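Long-range contact in annexin (Schistosoma mansoni, PDB 4MDU), which binds acidic phospholipid membranes in a calcium-dependent manner and aggregates liposomes, and takes part in worm reproduction and host-parasite interaction: residues D218-Y223 against F257-K262. Sequence-based numbering, arbitrary orientation.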
loop_
_atom_site.group_PDB
_atom_site.type_symbol
_atom_site.label_atom_id
_atom_site.label_comp_id
_atom_site.label_asym_id
_atom_site.label_seq_id
_atom_site.Cartn_x
_atom_site.Cartn_y
_atom_site.Cartn_z
ATOM N N ASP B 218 27.976 5.127 -8.448
ATOM C CA ASP B 218 26.627 5.046 -7.913
ATOM C C ASP B 218 26.502 3.801 -7.064
ATOM O O ASP B 218 25.973 3.855 -5.962
ATOM C CB ASP B 218 25.573 5.075 -9.011
ATOM C CG ASP B 218 25.335 6.471 -9.533
ATOM O OD1 ASP B 218 25.636 7.436 -8.798
ATOM O OD2 ASP B 218 24.858 6.601 -10.676
ATOM N N ALA B 219 27.028 2.690 -7.563
ATOM C CA ALA B 219 26.933 1.438 -6.825
ATOM C C ALA B 219 27.497 1.601 -5.418
ATOM O O ALA B 219 26.940 1.064 -4.456
ATOM C CB ALA B 219 27.642 0.308 -7.567
ATOM N N LYS B 220 28.588 2.353 -5.294
ATOM C CA LYS B 220 29.219 2.553 -3.995
ATOM C C LYS B 220 28.373 3.433 -3.073
ATOM O O LYS B 220 28.220 3.129 -1.888
ATOM C CB LYS B 220 30.634 3.104 -4.163
ATOM C CG LYS B 220 31.465 2.270 -5.128
ATOM C CD LYS B 220 32.911 2.712 -5.213
ATOM C CE LYS B 220 33.661 1.856 -6.225
ATOM N NZ LYS B 220 35.132 2.000 -6.097
ATOM N N ASP B 221 27.807 4.509 -3.610
ATOM C CA ASP B 221 26.916 5.352 -2.812
ATOM C C ASP B 221 25.690 4.577 -2.339
ATOM O O ASP B 221 25.205 4.769 -1.223
ATOM C CB ASP B 221 26.484 6.583 -3.600
ATOM C CG ASP B 221 27.479 7.709 -3.491
ATOM O OD1 ASP B 221 28.193 7.767 -2.466
ATOM O OD2 ASP B 221 27.547 8.534 -4.422
ATOM N N LEU B 222 25.194 3.696 -3.194
ATOM C CA LEU B 222 24.028 2.914 -2.858
ATOM C C LEU B 222 24.330 1.997 -1.685
ATOM O O LEU B 222 23.503 1.844 -0.782
ATOM C CB LEU B 222 23.560 2.117 -4.073
ATOM C CG LEU B 222 22.795 2.937 -5.114
ATOM C CD1 LEU B 222 22.710 2.209 -6.448
ATOM C CD2 LEU B 222 21.402 3.277 -4.579
ATOM N N TYR B 223 25.524 1.408 -1.693
ATOM C CA TYR B 223 25.928 0.471 -0.647
ATOM C C TYR B 223 26.145 1.180 0.684
ATOM O O TYR B 223 25.772 0.662 1.737
ATOM C CB TYR B 223 27.194 -0.286 -1.055
ATOM C CG TYR B 223 27.663 -1.306 -0.039
ATOM C CD1 TYR B 223 27.096 -2.574 0.014
ATOM C CD2 TYR B 223 28.677 -1.006 0.855
ATOM C CE1 TYR B 223 27.523 -3.508 0.936
ATOM C CE2 TYR B 223 29.109 -1.931 1.780
ATOM C CZ TYR B 223 28.530 -3.182 1.816
ATOM O OH TYR B 223 28.958 -4.105 2.743
ATOM N N PHE B 257 25.747 -5.884 -8.189
ATOM C CA PHE B 257 25.740 -7.279 -7.773
ATOM C C PHE B 257 27.122 -7.926 -7.823
ATOM O O PHE B 257 27.482 -8.695 -6.931
ATOM C CB PHE B 257 24.735 -8.110 -8.575
ATOM C CG PHE B 257 24.781 -9.579 -8.247
ATOM C CD1 PHE B 257 24.205 -10.058 -7.082
ATOM C CD2 PHE B 257 25.435 -10.471 -9.086
ATOM C CE1 PHE B 257 24.262 -11.403 -6.766
ATOM C CE2 PHE B 257 25.497 -11.813 -8.778
ATOM C CZ PHE B 257 24.906 -12.282 -7.615
ATOM N N LYS B 258 27.900 -7.623 -8.859
ATOM C CA LYS B 258 29.240 -8.189 -8.946
ATOM C C LYS B 258 30.084 -7.762 -7.746
ATOM O O LYS B 258 30.870 -8.546 -7.216
ATOM C CB LYS B 258 29.910 -7.797 -10.260
ATOM C CG LYS B 258 29.107 -8.200 -11.489
ATOM C CD LYS B 258 29.925 -8.033 -12.765
ATOM C CE LYS B 258 29.164 -8.514 -14.002
ATOM N NZ LYS B 258 30.012 -8.482 -15.240
ATOM N N MET B 259 29.893 -6.524 -7.302
ATOM C CA MET B 259 30.653 -5.984 -6.175
ATOM C C MET B 259 30.211 -6.495 -4.802
ATOM O O MET B 259 31.044 -6.788 -3.949
ATOM C CB MET B 259 30.607 -4.452 -6.184
ATOM C CG MET B 259 31.336 -3.813 -7.355
ATOM S SD MET B 259 30.956 -2.058 -7.530
ATOM C CE MET B 259 31.468 -1.427 -5.940
ATOM N N TYR B 260 28.910 -6.598 -4.569
ATOM C CA TYR B 260 28.455 -6.884 -3.212
ATOM C C TYR B 260 27.742 -8.228 -3.019
ATOM O O TYR B 260 27.402 -8.595 -1.895
ATOM C CB TYR B 260 27.601 -5.725 -2.690
ATOM C CG TYR B 260 28.291 -4.386 -2.839
ATOM C CD1 TYR B 260 29.378 -4.057 -2.042
ATOM C CD2 TYR B 260 27.870 -3.467 -3.784
ATOM C CE1 TYR B 260 30.020 -2.849 -2.173
ATOM C CE2 TYR B 260 28.506 -2.255 -3.922
ATOM C CZ TYR B 260 29.585 -1.951 -3.113
ATOM O OH TYR B 260 30.227 -0.743 -3.242
ATOM N N GLY B 261 27.523 -8.954 -4.110
ATOM C CA GLY B 261 26.874 -10.255 -4.043
ATOM C C GLY B 261 25.440 -10.232 -3.541
ATOM O O GLY B 261 24.948 -11.212 -2.986
ATOM N N LYS B 262 24.769 -9.107 -3.743
ATOM C CA LYS B 262 23.367 -8.951 -3.377
ATOM C C LYS B 262 22.744 -8.058 -4.454
ATOM O O LYS B 262 23.352 -7.059 -4.849
ATOM C CB LYS B 262 23.271 -8.320 -1.979
ATOM C CG LYS B 262 21.860 -7.999 -1.482
ATOM C CD LYS B 262 21.860 -7.755 0.031
ATOM C CE LYS B 262 20.490 -7.296 0.535
ATOM N NZ LYS B 262 20.312 -7.497 2.009
#
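Tyr223 and Tyr260 lie against each other in an offset stack between two helices of the all-helical third annexin repeat, helix 212-224 and the C-terminal end of helix 246-260. Their planes are only 5° from parallel and the centroids 4.1 Å apart, which makes this the tight part of the contact. The closest approach is Tyr223 CD1 to Tyr260 CD1 at 3.4 Å. Tyr223 throws its ring anti to the backbone N (chi1 -179°), and its CB also sits over the same Tyr260 face, 3.9 Å from the centroid, as a CH-pi contact. Met259 CB lies over the rim of the opposite Tyr260 face; Tyr256, one turn back, meets the Tyr260 ring with their planes inclined at about 50° and also touches Ala219 and Tyr223.

No hydrogen bond crosses the contact; on the Met259 side it thins to a few touches. Tyr260 OH ends over the Lys220 backbone, 3.5 Å from Lys220 CA. Ala219 CB comes no nearer than 4.1 Å to Met259 SD, and the exposed, extended Lys220 chain crosses Met259 at about a right angle. A bend at chi3 accompanies the last touch: Met259 CE lies 3.8 Å from Lys220 CG.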